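Local coordinates for succinate dehydrogenase subunit B (PDB 6LUM), which probably carries electrons through its three iron-sulfur clusters from the flavoprotein subunit toward the membrane part of a mycobacterial succinate dehydrogenase, at residues 57-61 / 72-76; 189-194 / 225-230; 144-150 / 211-217. One frame throughout, in Å; residues are numbered along the deposited sequence.

Interaction 1: 57-61 / 72-76; sequences LNLLH and TFRRS
A first torsion that sets CG of Phe73 between its backbone N and carbonyl carbon (chi1 57°) directs the ring at helix 56-67, where it meets Leu57, Leu60 and His61. CG of Arg75 is placed likewise, and a bend at chi2 brings NE round to the same histidine. The ring of Phe73 spans one turn of the helix: CE2 touches the methyl CD1 of Leu57 at 3.8 Å, while CZ reaches CB of Leu60, also at 3.8 Å. That CB makes an off-centre CH-pi contact, 4.3 Å from the centroid of the Phe73 ring. CD2 of His61 comes in at the edge of the phenyl ring, 3.8 Å from CZ of Phe73, with the two ring planes inclined at 43°.

The polar part is one hydrogen bond, from NE of Arg75 to NE2 of His61 at 3.2 Å. The donor lies almost in the imidazole plane, yet the bond is bent to 140° at the hydrogen and the guanidinium stands nearly perpendicular to the ring. As acceptor, NE2 carries no proton, which is consistent with a neutral imidazole. Trp65 stacks on His61, whose ring also meets His217 of subunit A, so its rotation is restricted from several sides. Leu57 and Ser76 both touch the [2Fe-2S] cluster. The contact packs helix 56-67 against the segment leading into the cluster-binding loop that begins at Cys77, as in the plant-type ferredoxin fold of this domain.

Interaction 2: 189-194 / 225-230; sequences SEGSYF and DGVWRC. With F3S (Fe3-s4 cluster), chain B.
The carbonyl oxygen of Glu190 accepts two hydrogen bonds from the guanidinium of Arg229, a fork in which NH1 stands 3.2 Å from O of Glu190 and NH2 is the other donor, its position less certain. The oxygen lies near the guanidinium plane, and the NH1 bond is bent, 141° at the hydrogen. The charge has a further partner in Asp118 of subunit D, a salt bridge through NH2, probably tying the loop after helix 185-188 to that subunit. Gly191 follows the gripped carbonyl with a positive phi; its CA lies 3.7 Å from NH1 of Arg229, and a CB there would run into that nitrogen. Nearer the other end, OD2 of Asp225 comes to 2.8 Å from O of Ser192.

Both segments belong to the dicluster ferredoxin-like domain, and their inner end reaches the [3Fe-4S] cluster. SG of Cys230 ligates an iron of the cluster at 2.1 Å, and Tyr193 also lines this pocket. With CG anti to the backbone N (chi1 -177°), the tyrosine ring extends inward between the segments and carries its OH to within 3.6 Å of CB of Cys230. The same hydroxyl is 4.0 Å from the cluster sulfide S3.

The carbonyl O of Gly226 sits at the edge of the Tyr193 ring, in its plane. Arg229 slides past the ring in the opposite direction, its CB 3.9 Å from CD1 of Tyr193. At the outer end, OD2 of Asp225 lies over one face of the Phe194 ring, offset toward the rim, while CD2 of Phe194 packs near CA of Gly226. Ile220 and Leu221 of helix 214-221 also border this phenyl ring.

Interaction 3: 144-150 / 211-217; sequences KPFLVTS and DEAAAER
The carbonyl oxygen of Lys144 is gripped by the guanidinium of Arg217: NE donates at 2.8 Å to O of Lys144, and NH2, less surely placed, donates as well. The oxygen lies in the guanidinium plane, reached by an arginine chain extended from CG to NE. OD1 of Asp211 accepts the backbone N of Val148 at 3.1 Å, and N of Glu212 returns a bond to O of Val148, also at 3.1 Å. Asp211 and Glu212, just ahead of helix 214-221, thus hold Val148 by both its N and its O.

CB of Val148 packs on CB of Ala213, the N-cap residue, at 4.0 Å. Lys144, bent at chi3 (-37°), crosses Glu216 at about a right angle in a long salt bridge, 3.8 Å from its NZ to OE1 of Glu216. The carboxylate of Glu212 runs alongside the backbone of Thr149 and Ser150, OE2 lying 3.4 Å from CA of Thr149; with an alanine here that backbone would probably lose the group lying against it. Apart from the Lys144-Glu216 pair, the polar bonds across the contact end on backbone atoms of Lys144 and Val148, which implies that the loop is recognised largely by its main chain.

Overall arrangement
Interaction 1 is buried and lies in the [2Fe-2S] domain, on the other side of the chain's centre from interactions 2 and 3, which are partly buried. Its chemistry is mainly aromatic and apolar, with a single side-chain hydrogen bond, whereas the other two rely on arginines that grip backbone carbonyls. Interactions 2 and 3 are related through helix 214-221: segment 211-217 holds its N-terminal end, and segment 225-230 follows it. Their nearest atoms are about 7 Å apart, and their segments alternate along the chain. Interactions 1 and 2 each touch an iron-sulfur cluster, and the centres of these two contacts are about 32 Å apart; interaction 3 joins loop and helix beside subunits A and D.

Interaction 1: 57-61 / 72-76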
ATOM      1  N   LEU J  57      29.193  32.826 -17.521  1.00  9.53           N
ATOM      2  CA  LEU J  57      30.024  31.700 -17.124  1.00  9.53           C
ATOM      3  C   LEU J  57      31.483  31.966 -17.442  1.00  9.53           C
ATOM      4  O   LEU J  57      32.358  31.663 -16.633  1.00  9.53           O
ATOM      5  CB  LEU J  57      29.557  30.428 -17.813  1.00  9.53           C
ATOM      6  CG  LEU J  57      29.872  29.136 -17.082  1.00  9.53           C
ATOM      7  CD1 LEU J  57      29.278  29.188 -15.705  1.00  9.53           C
ATOM      8  CD2 LEU J  57      29.335  27.969 -17.853  1.00  9.53           C
ATOM      9  N   ASN J  58      31.768  32.531 -18.613  1.00 12.24           N
ATOM     10  CA  ASN J  58      33.141  32.889 -18.933  1.00 12.24           C
ATOM     11  C   ASN J  58      33.686  33.892 -17.935  1.00 12.24           C
ATOM     12  O   ASN J  58      34.852  33.813 -17.533  1.00 12.24           O
ATOM     13  CB  ASN J  58      33.224  33.453 -20.344  1.00 12.24           C
ATOM     14  CG  ASN J  58      32.851  32.446 -21.391  1.00 12.24           C
ATOM     15  OD1 ASN J  58      32.248  31.424 -21.095  1.00 12.24           O
ATOM     16  ND2 ASN J  58      33.203  32.729 -22.631  1.00 12.24           N
ATOM     17  N   LEU J  59      32.852  34.833 -17.498  1.00 13.25           N
ATOM     18  CA  LEU J  59      33.343  35.838 -16.560  1.00 13.25           C
ATOM     19  C   LEU J  59      33.567  35.252 -15.171  1.00 13.25           C
ATOM     20  O   LEU J  59      34.550  35.587 -14.500  1.00 13.25           O
ATOM     21  CB  LEU J  59      32.377  37.012 -16.492  1.00 13.25           C
ATOM     22  CG  LEU J  59      32.094  37.806 -17.758  1.00 13.25           C
ATOM     23  CD1 LEU J  59      31.742  39.204 -17.351  1.00 13.25           C
ATOM     24  CD2 LEU J  59      33.271  37.812 -18.686  1.00 13.25           C
ATOM     25  N   LEU J  60      32.673  34.379 -14.718  1.00 10.71           N
ATOM     26  CA  LEU J  60      32.877  33.732 -13.431  1.00 10.71           C
ATOM     27  C   LEU J  60      34.077  32.800 -13.463  1.00 10.71           C
ATOM     28  O   LEU J  60      34.763  32.638 -12.452  1.00 10.71           O
ATOM     29  CB  LEU J  60      31.623  32.971 -13.025  1.00 10.71           C
ATOM     30  CG  LEU J  60      30.365  33.788 -12.769  1.00 10.71           C
ATOM     31  CD1 LEU J  60      29.196  32.879 -12.567  1.00 10.71           C
ATOM     32  CD2 LEU J  60      30.552  34.638 -11.566  1.00 10.71           C
ATOM     33  N   HIS J  61      34.354  32.189 -14.612  1.00 12.85           N
ATOM     34  CA  HIS J  61      35.572  31.407 -14.760  1.00 12.85           C
ATOM     35  C   HIS J  61      36.802  32.287 -14.658  1.00 12.85           C
ATOM     36  O   HIS J  61      37.780  31.912 -14.017  1.00 12.85           O
ATOM     37  CB  HIS J  61      35.566  30.673 -16.094  1.00 12.85           C
ATOM     38  CG  HIS J  61      34.855  29.358 -16.060  1.00 12.85           C
ATOM     39  ND1 HIS J  61      34.307  28.785 -17.183  1.00 12.85           N
ATOM     40  CD2 HIS J  61      34.610  28.504 -15.042  1.00 12.85           C
ATOM     41  CE1 HIS J  61      33.747  27.637 -16.856  1.00 12.85           C
ATOM     42  NE2 HIS J  61      33.921  27.441 -15.564  1.00 12.85           N
ATOM     43  N   THR J  72      33.063  29.393  -5.486  1.00 17.08           N
ATOM     44  CA  THR J  72      32.582  28.141  -6.036  1.00 17.08           C
ATOM     45  C   THR J  72      31.226  28.341  -6.691  1.00 17.08           C
ATOM     46  O   THR J  72      30.484  29.261  -6.364  1.00 17.08           O
ATOM     47  CB  THR J  72      32.471  27.065  -4.961  1.00 17.08           C
ATOM     48  OG1 THR J  72      31.329  27.328  -4.150  1.00 17.08           O
ATOM     49  CG2 THR J  72      33.698  27.068  -4.097  1.00 17.08           C
ATOM     50  N   PHE J  73      30.922  27.462  -7.636  1.00 10.88           N
ATOM     51  CA  PHE J  73      29.645  27.419  -8.326  1.00 10.88           C
ATOM     52  C   PHE J  73      29.639  26.150  -9.156  1.00 10.88           C
ATOM     53  O   PHE J  73      30.686  25.544  -9.388  1.00 10.88           O
ATOM     54  CB  PHE J  73      29.414  28.651  -9.199  1.00 10.88           C
ATOM     55  CG  PHE J  73      30.478  28.887 -10.221  1.00 10.88           C
ATOM     56  CD1 PHE J  73      31.648  29.518  -9.887  1.00 10.88           C
ATOM     57  CD2 PHE J  73      30.293  28.501 -11.524  1.00 10.88           C
ATOM     58  CE1 PHE J  73      32.612  29.734 -10.824  1.00 10.88           C
ATOM     59  CE2 PHE J  73      31.258  28.720 -12.461  1.00 10.88           C
ATOM     60  CZ  PHE J  73      32.417  29.332 -12.109  1.00 10.88           C
ATOM     61  N   ARG J  74      28.455  25.745  -9.581  1.00 10.24           N
ATOM     62  CA  ARG J  74      28.294  24.525 -10.349  1.00 10.24           C
ATOM     63  C   ARG J  74      28.235  24.847 -11.832  1.00 10.24           C
ATOM     64  O   ARG J  74      27.703  25.883 -12.227  1.00 10.24           O
ATOM     65  CB  ARG J  74      27.034  23.788  -9.925  1.00 10.24           C
ATOM     66  CG  ARG J  74      27.085  23.272  -8.530  1.00 10.24           C
ATOM     67  CD  ARG J  74      25.830  22.542  -8.189  1.00 10.24           C
ATOM     68  NE  ARG J  74      25.925  21.885  -6.897  1.00 10.24           N
ATOM     69  CZ  ARG J  74      25.060  22.064  -5.910  1.00 10.24           C
ATOM     70  NH1 ARG J  74      24.041  22.884  -6.074  1.00 10.24           N
ATOM     71  NH2 ARG J  74      25.210  21.428  -4.765  1.00 10.24           N
ATOM     72  N   ARG J  75      28.810  23.971 -12.646  1.00  6.71           N
ATOM     73  CA  ARG J  75      28.704  24.052 -14.092  1.00  6.71           C
ATOM     74  C   ARG J  75      29.250  22.760 -14.660  1.00  6.71           C
ATOM     75  O   ARG J  75      30.199  22.201 -14.113  1.00  6.71           O
ATOM     76  CB  ARG J  75      29.467  25.251 -14.662  1.00  6.71           C
ATOM     77  CG  ARG J  75      30.926  25.014 -14.979  1.00  6.71           C
ATOM     78  CD  ARG J  75      31.775  24.922 -13.742  1.00  6.71           C
ATOM     79  NE  ARG J  75      33.178  24.717 -14.070  1.00  6.71           N
ATOM     80  CZ  ARG J  75      33.746  23.528 -14.209  1.00  6.71           C
ATOM     81  NH1 ARG J  75      33.042  22.429 -14.022  1.00  6.71           N
ATOM     82  NH2 ARG J  75      35.027  23.443 -14.516  1.00  6.71           N
ATOM     83  N   SER J  76      28.600  22.236 -15.693  1.00  5.92           N
ATOM     84  CA  SER J  76      29.119  21.070 -16.389  1.00  5.92           C
ATOM     85  C   SER J  76      29.322  21.305 -17.874  1.00  5.92           C
ATOM     86  O   SER J  76      30.455  21.282 -18.346  1.00  5.92           O
ATOM     87  CB  SER J  76      28.164  19.900 -16.166  1.00  5.92           C
ATOM     88  OG  SER J  76      28.611  18.715 -16.794  1.00  5.92           O
TER

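Interaction 2: 189-194 / 225-230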
ATOM      1  N   SER J 189       7.077  31.389   0.647  1.00 19.92           N
ATOM      2  CA  SER J 189       6.172  31.518   1.782  1.00 19.92           C
ATOM      3  C   SER J 189       6.302  30.311   2.705  1.00 19.92           C
ATOM      4  O   SER J 189       7.219  29.500   2.592  1.00 19.92           O
ATOM      5  CB  SER J 189       4.742  31.681   1.291  1.00 19.92           C
ATOM      6  OG  SER J 189       4.595  32.873   0.549  1.00 19.92           O
ATOM      7  N   GLU J 190       5.380  30.194   3.653  1.00 28.33           N
ATOM      8  CA  GLU J 190       5.418  29.141   4.656  1.00 28.33           C
ATOM      9  C   GLU J 190       4.716  27.890   4.139  1.00 28.33           C
ATOM     10  O   GLU J 190       4.237  27.841   3.005  1.00 28.33           O
ATOM     11  CB  GLU J 190       4.791  29.626   5.957  1.00 28.33           C
ATOM     12  CG  GLU J 190       5.434  30.860   6.516  1.00 28.33           C
ATOM     13  CD  GLU J 190       6.845  30.610   6.975  1.00 28.33           C
ATOM     14  OE1 GLU J 190       7.108  29.517   7.510  1.00 28.33           O
ATOM     15  OE2 GLU J 190       7.700  31.500   6.798  1.00 28.33           O
ATOM     16  N   GLY J 191       4.633  26.867   4.976  1.00 22.82           N
ATOM     17  CA  GLY J 191       4.127  25.593   4.528  1.00 22.82           C
ATOM     18  C   GLY J 191       5.148  24.911   3.639  1.00 22.82           C
ATOM     19  O   GLY J 191       6.313  25.293   3.575  1.00 22.82           O
ATOM     20  N   SER J 192       4.691  23.876   2.939  1.00 19.59           N
ATOM     21  CA  SER J 192       5.540  23.169   1.980  1.00 19.59           C
ATOM     22  C   SER J 192       4.800  23.021   0.657  1.00 19.59           C
ATOM     23  O   SER J 192       4.216  21.980   0.371  1.00 19.59           O
ATOM     24  CB  SER J 192       5.972  21.833   2.527  1.00 19.59           C
ATOM     25  OG  SER J 192       6.846  22.000   3.626  1.00 19.59           O
ATOM     26  N   TYR J 193       4.863  24.059  -0.165  1.00 13.11           N
ATOM     27  CA  TYR J 193       4.376  23.964  -1.528  1.00 13.11           C
ATOM     28  C   TYR J 193       5.285  23.034  -2.312  1.00 13.11           C
ATOM     29  O   TYR J 193       6.503  23.064  -2.152  1.00 13.11           O
ATOM     30  CB  TYR J 193       4.352  25.354  -2.151  1.00 13.11           C
ATOM     31  CG  TYR J 193       3.797  25.466  -3.542  1.00 13.11           C
ATOM     32  CD1 TYR J 193       2.729  24.715  -3.951  1.00 13.11           C
ATOM     33  CD2 TYR J 193       4.335  26.354  -4.435  1.00 13.11           C
ATOM     34  CE1 TYR J 193       2.235  24.839  -5.209  1.00 13.11           C
ATOM     35  CE2 TYR J 193       3.843  26.480  -5.681  1.00 13.11           C
ATOM     36  CZ  TYR J 193       2.797  25.723  -6.065  1.00 13.11           C
ATOM     37  OH  TYR J 193       2.311  25.852  -7.328  1.00 13.11           O
ATOM     38  N   PHE J 194       4.690  22.177  -3.138  1.00 11.66           N
ATOM     39  CA  PHE J 194       5.490  21.294  -3.978  1.00 11.66           C
ATOM     40  C   PHE J 194       6.388  22.100  -4.897  1.00 11.66           C
ATOM     41  O   PHE J 194       7.614  22.042  -4.801  1.00 11.66           O
ATOM     42  CB  PHE J 194       4.585  20.382  -4.792  1.00 11.66           C
ATOM     43  CG  PHE J 194       4.245  19.110  -4.103  1.00 11.66           C
ATOM     44  CD1 PHE J 194       5.229  18.322  -3.560  1.00 11.66           C
ATOM     45  CD2 PHE J 194       2.937  18.703  -3.997  1.00 11.66           C
ATOM     46  CE1 PHE J 194       4.914  17.153  -2.924  1.00 11.66           C
ATOM     47  CE2 PHE J 194       2.622  17.539  -3.362  1.00 11.66           C
ATOM     48  CZ  PHE J 194       3.609  16.761  -2.826  1.00 11.66           C
ATOM     49  N   ASP J 225      -1.265  21.593   0.274  1.00 18.99           N
ATOM     50  CA  ASP J 225      -0.026  22.150  -0.249  1.00 18.99           C
ATOM     51  C   ASP J 225       0.288  21.611  -1.635  1.00 18.99           C
ATOM     52  O   ASP J 225       1.450  21.458  -2.001  1.00 18.99           O
ATOM     53  CB  ASP J 225       1.132  21.864   0.696  1.00 18.99           C
ATOM     54  CG  ASP J 225       1.406  20.394   0.836  1.00 18.99           C
ATOM     55  OD1 ASP J 225       0.669  19.723   1.586  1.00 18.99           O
ATOM     56  OD2 ASP J 225       2.353  19.902   0.196  1.00 18.99           O
ATOM     57  N   GLY J 226      -0.744  21.315  -2.406  1.00 10.91           N
ATOM     58  CA  GLY J 226      -0.566  20.785  -3.733  1.00 10.91           C
ATOM     59  C   GLY J 226      -0.725  21.864  -4.769  1.00 10.91           C
ATOM     60  O   GLY J 226      -0.034  22.875  -4.721  1.00 10.91           O
ATOM     61  N   VAL J 227      -1.654  21.673  -5.699  1.00  4.91           N
ATOM     62  CA  VAL J 227      -1.731  22.548  -6.855  1.00  4.91           C
ATOM     63  C   VAL J 227      -2.627  23.748  -6.607  1.00  4.91           C
ATOM     64  O   VAL J 227      -2.647  24.674  -7.424  1.00  4.91           O
ATOM     65  CB  VAL J 227      -2.197  21.728  -8.074  1.00  4.91           C
ATOM     66  CG1 VAL J 227      -3.674  21.496  -8.034  1.00  4.91           C
ATOM     67  CG2 VAL J 227      -1.758  22.354  -9.355  1.00  4.91           C
ATOM     68  N   TRP J 228      -3.350  23.778  -5.494  1.00  9.25           N
ATOM     69  CA  TRP J 228      -4.269  24.863  -5.182  1.00  9.25           C
ATOM     70  C   TRP J 228      -3.594  26.037  -4.505  1.00  9.25           C
ATOM     71  O   TRP J 228      -4.265  27.028  -4.219  1.00  9.25           O
ATOM     72  CB  TRP J 228      -5.405  24.365  -4.288  1.00  9.25           C
ATOM     73  CG  TRP J 228      -6.100  23.165  -4.795  1.00  9.25           C
ATOM     74  CD1 TRP J 228      -6.150  21.956  -4.203  1.00  9.25           C
ATOM     75  CD2 TRP J 228      -6.854  23.054  -5.998  1.00  9.25           C
ATOM     76  NE1 TRP J 228      -6.878  21.090  -4.960  1.00  9.25           N
ATOM     77  CE2 TRP J 228      -7.322  21.746  -6.073  1.00  9.25           C
ATOM     78  CE3 TRP J 228      -7.169  23.934  -7.026  1.00  9.25           C
ATOM     79  CZ2 TRP J 228      -8.091  21.300  -7.124  1.00  9.25           C
ATOM     80  CZ3 TRP J 228      -7.927  23.487  -8.059  1.00  9.25           C
ATOM     81  CH2 TRP J 228      -8.383  22.190  -8.107  1.00  9.25           C
ATOM     82  N   ARG J 229      -2.299  25.946  -4.224  1.00  5.95           N
ATOM     83  CA  ARG J 229      -1.538  27.044  -3.657  1.00  5.95           C
ATOM     84  C   ARG J 229      -0.897  27.924  -4.709  1.00  5.95           C
ATOM     85  O   ARG J 229      -0.225  28.888  -4.357  1.00  5.95           O
ATOM     86  CB  ARG J 229      -0.456  26.512  -2.732  1.00  5.95           C
ATOM     87  CG  ARG J 229      -0.985  25.823  -1.525  1.00  5.95           C
ATOM     88  CD  ARG J 229       0.054  25.733  -0.442  1.00  5.95           C
ATOM     89  NE  ARG J 229       0.589  27.034  -0.082  1.00  5.95           N
ATOM     90  CZ  ARG J 229       1.473  27.223   0.886  1.00  5.95           C
ATOM     91  NH1 ARG J 229       1.908  26.195   1.586  1.00  5.95           N
ATOM     92  NH2 ARG J 229       1.922  28.435   1.153  1.00  5.95           N
ATOM     93  N   CYS J 230      -1.061  27.611  -5.979  1.00  4.91           N
ATOM     94  CA  CYS J 230      -0.561  28.482  -7.023  1.00  4.91           C
ATOM     95  C   CYS J 230      -1.419  29.731  -7.074  1.00  4.91           C
ATOM     96  O   CYS J 230      -2.632  29.648  -7.269  1.00  4.91           O
ATOM     97  CB  CYS J 230      -0.578  27.760  -8.364  1.00  4.91           C
ATOM     98  SG  CYS J 230       0.030  28.710  -9.741  1.00  4.91           S
TER
HETATM   99 FE1  F3S B 303       4.491  30.343  -8.374  1.00 29.30          FE
HETATM  100 FE3  F3S B 303       1.795  29.837  -9.684  1.00 29.30          FE
HETATM  101 FE4  F3S B 303       4.289  29.992 -11.370  1.00 29.30          FE
HETATM  102  S1  F3S B 303       2.419  30.513  -7.675  1.00 29.30           S
HETATM  103  S2  F3S B 303       5.773  30.931 -10.050  1.00 29.30           S
HETATM  104  S3  F3S B 303       3.698  28.775  -9.666  1.00 29.30           S
HETATM  105  S4  F3S B 303       2.143  30.168 -11.829  1.00 29.30           S

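Interaction 3: 144-150 / 211-217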
ATOM      1  N   LYS J 144       5.974  10.785  -7.185  1.00 17.09           N
ATOM      2  CA  LYS J 144       6.218   9.510  -7.842  1.00 17.09           C
ATOM      3  C   LYS J 144       6.495   9.717  -9.322  1.00 17.09           C
ATOM      4  O   LYS J 144       5.663   9.366 -10.164  1.00 17.09           O
ATOM      5  CB  LYS J 144       5.035   8.569  -7.658  1.00 17.09           C
ATOM      6  CG  LYS J 144       4.848   8.077  -6.243  1.00 17.09           C
ATOM      7  CD  LYS J 144       3.949   6.866  -6.228  1.00 17.09           C
ATOM      8  CE  LYS J 144       2.854   6.994  -7.266  1.00 17.09           C
ATOM      9  NZ  LYS J 144       2.406   5.669  -7.759  1.00 17.09           N
ATOM     10  N   PRO J 145       7.635  10.266  -9.673  1.00 13.82           N
ATOM     11  CA  PRO J 145       7.927  10.626 -11.063  1.00 13.82           C
ATOM     12  C   PRO J 145       8.457   9.473 -11.902  1.00 13.82           C
ATOM     13  O   PRO J 145       9.436   9.613 -12.625  1.00 13.82           O
ATOM     14  CB  PRO J 145       8.983  11.721 -10.903  1.00 13.82           C
ATOM     15  CG  PRO J 145       9.727  11.281  -9.723  1.00 13.82           C
ATOM     16  CD  PRO J 145       8.747  10.638  -8.787  1.00 13.82           C
ATOM     17  N   PHE J 146       7.801   8.322 -11.811  1.00 16.69           N
ATOM     18  CA  PHE J 146       8.193   7.161 -12.589  1.00 16.69           C
ATOM     19  C   PHE J 146       6.948   6.460 -13.097  1.00 16.69           C
ATOM     20  O   PHE J 146       5.861   6.608 -12.544  1.00 16.69           O
ATOM     21  CB  PHE J 146       9.047   6.198 -11.776  1.00 16.69           C
ATOM     22  CG  PHE J 146       8.592   6.030 -10.367  1.00 16.69           C
ATOM     23  CD1 PHE J 146       7.545   5.196 -10.061  1.00 16.69           C
ATOM     24  CD2 PHE J 146       9.225   6.692  -9.344  1.00 16.69           C
ATOM     25  CE1 PHE J 146       7.138   5.034  -8.771  1.00 16.69           C
ATOM     26  CE2 PHE J 146       8.814   6.532  -8.051  1.00 16.69           C
ATOM     27  CZ  PHE J 146       7.772   5.704  -7.766  1.00 16.69           C
ATOM     28  N   LEU J 147       7.118   5.692 -14.161  1.00 22.92           N
ATOM     29  CA  LEU J 147       5.991   4.999 -14.765  1.00 22.92           C
ATOM     30  C   LEU J 147       5.612   3.802 -13.908  1.00 22.92           C
ATOM     31  O   LEU J 147       6.410   2.877 -13.739  1.00 22.92           O
ATOM     32  CB  LEU J 147       6.345   4.545 -16.174  1.00 22.92           C
ATOM     33  CG  LEU J 147       5.196   4.492 -17.167  1.00 22.92           C
ATOM     34  CD1 LEU J 147       4.971   5.866 -17.737  1.00 22.92           C
ATOM     35  CD2 LEU J 147       5.475   3.501 -18.259  1.00 22.92           C
ATOM     36  N   VAL J 148       4.405   3.820 -13.361  1.00 28.22           N
ATOM     37  CA  VAL J 148       3.872   2.683 -12.628  1.00 28.22           C
ATOM     38  C   VAL J 148       2.992   1.885 -13.574  1.00 28.22           C
ATOM     39  O   VAL J 148       2.134   2.451 -14.259  1.00 28.22           O
ATOM     40  CB  VAL J 148       3.085   3.144 -11.395  1.00 28.22           C
ATOM     41  CG1 VAL J 148       2.493   1.958 -10.684  1.00 28.22           C
ATOM     42  CG2 VAL J 148       3.983   3.917 -10.461  1.00 28.22           C
ATOM     43  N   THR J 149       3.212   0.570 -13.630  1.00 34.19           N
ATOM     44  CA  THR J 149       2.564  -0.292 -14.608  1.00 34.19           C
ATOM     45  C   THR J 149       2.248  -1.648 -13.984  1.00 34.19           C
ATOM     46  O   THR J 149       2.352  -1.843 -12.772  1.00 34.19           O
ATOM     47  CB  THR J 149       3.428  -0.440 -15.862  1.00 34.19           C
ATOM     48  OG1 THR J 149       4.769  -0.774 -15.482  1.00 34.19           O
ATOM     49  CG2 THR J 149       3.405   0.830 -16.686  1.00 34.19           C
ATOM     50  N   SER J 150       1.881  -2.599 -14.844  1.00 43.62           N
ATOM     51  CA  SER J 150       1.150  -3.791 -14.415  1.00 43.62           C
ATOM     52  C   SER J 150       2.016  -4.767 -13.629  1.00 43.62           C
ATOM     53  O   SER J 150       1.785  -4.994 -12.436  1.00 43.62           O
ATOM     54  CB  SER J 150       0.565  -4.486 -15.640  1.00 43.62           C
ATOM     55  OG  SER J 150      -0.056  -5.705 -15.280  1.00 43.62           O
ATOM     56  N   ASP J 211       0.177   4.716 -18.202  1.00 32.05           N
ATOM     57  CA  ASP J 211       0.439   4.861 -16.781  1.00 32.05           C
ATOM     58  C   ASP J 211      -0.781   4.405 -15.996  1.00 32.05           C
ATOM     59  O   ASP J 211      -1.919   4.571 -16.435  1.00 32.05           O
ATOM     60  CB  ASP J 211       0.787   6.310 -16.431  1.00 32.05           C
ATOM     61  CG  ASP J 211       1.498   6.432 -15.106  1.00 32.05           C
ATOM     62  OD1 ASP J 211       2.118   5.449 -14.669  1.00 32.05           O
ATOM     63  OD2 ASP J 211       1.434   7.511 -14.494  1.00 32.05           O
ATOM     64  N   GLU J 212      -0.536   3.820 -14.830  1.00 38.54           N
ATOM     65  CA  GLU J 212      -1.593   3.269 -13.995  1.00 38.54           C
ATOM     66  C   GLU J 212      -1.584   3.874 -12.599  1.00 38.54           C
ATOM     67  O   GLU J 212      -1.982   3.223 -11.635  1.00 38.54           O
ATOM     68  CB  GLU J 212      -1.474   1.752 -13.902  1.00 38.54           C
ATOM     69  CG  GLU J 212      -1.201   1.078 -15.216  1.00 38.54           C
ATOM     70  CD  GLU J 212      -0.899  -0.389 -15.053  1.00 38.54           C
ATOM     71  OE1 GLU J 212      -1.084  -0.909 -13.934  1.00 38.54           O
ATOM     72  OE2 GLU J 212      -0.474  -1.023 -16.040  1.00 38.54           O
ATOM     73  N   ALA J 213      -1.109   5.105 -12.468  1.00 29.36           N
ATOM     74  CA  ALA J 213      -1.178   5.802 -11.192  1.00 29.36           C
ATOM     75  C   ALA J 213      -1.532   7.268 -11.389  1.00 29.36           C
ATOM     76  O   ALA J 213      -1.195   8.107 -10.549  1.00 29.36           O
ATOM     77  CB  ALA J 213       0.129   5.672 -10.419  1.00 29.36           C
ATOM     78  N   ALA J 214      -2.199   7.594 -12.497  1.00 22.89           N
ATOM     79  CA  ALA J 214      -2.648   8.963 -12.705  1.00 22.89           C
ATOM     80  C   ALA J 214      -3.542   9.423 -11.569  1.00 22.89           C
ATOM     81  O   ALA J 214      -3.396  10.542 -11.071  1.00 22.89           O
ATOM     82  CB  ALA J 214      -3.382   9.081 -14.033  1.00 22.89           C
ATOM     83  N   ALA J 215      -4.466   8.569 -11.135  1.00 24.43           N
ATOM     84  CA  ALA J 215      -5.378   8.951 -10.064  1.00 24.43           C
ATOM     85  C   ALA J 215      -4.639   9.132  -8.745  1.00 24.43           C
ATOM     86  O   ALA J 215      -4.963  10.036  -7.969  1.00 24.43           O
ATOM     87  CB  ALA J 215      -6.476   7.907  -9.925  1.00 24.43           C
ATOM     88  N   GLU J 216      -3.624   8.309  -8.486  1.00 23.62           N
ATOM     89  CA  GLU J 216      -2.885   8.438  -7.238  1.00 23.62           C
ATOM     90  C   GLU J 216      -2.023   9.695  -7.237  1.00 23.62           C
ATOM     91  O   GLU J 216      -1.892  10.370  -6.211  1.00 23.62           O
ATOM     92  CB  GLU J 216      -2.020   7.201  -7.014  1.00 23.62           C
ATOM     93  CG  GLU J 216      -1.705   6.943  -5.557  1.00 23.62           C
ATOM     94  CD  GLU J 216      -0.597   7.807  -5.021  1.00 23.62           C
ATOM     95  OE1 GLU J 216       0.293   8.171  -5.809  1.00 23.62           O
ATOM     96  OE2 GLU J 216      -0.621   8.127  -3.812  1.00 23.62           O
ATOM     97  N   ARG J 217      -1.438  10.038  -8.382  1.00 19.90           N
ATOM     98  CA  ARG J 217      -0.695  11.288  -8.471  1.00 19.90           C
ATOM     99  C   ARG J 217      -1.618  12.485  -8.311  1.00 19.90           C
ATOM    100  O   ARG J 217      -1.301  13.429  -7.580  1.00 19.90           O
ATOM    101  CB  ARG J 217       0.051  11.366  -9.796  1.00 19.90           C
ATOM    102  CG  ARG J 217       1.355  10.625  -9.797  1.00 19.90           C
ATOM    103  CD  ARG J 217       1.997  10.673 -11.145  1.00 19.90           C
ATOM    104  NE  ARG J 217       3.060   9.693 -11.223  1.00 19.90           N
ATOM    105  CZ  ARG J 217       2.934   8.509 -11.796  1.00 19.90           C
ATOM    106  NH1 ARG J 217       1.794   8.162 -12.358  1.00 19.90           N
ATOM    107  NH2 ARG J 217       3.956   7.675 -11.811  1.00 19.90           N
TER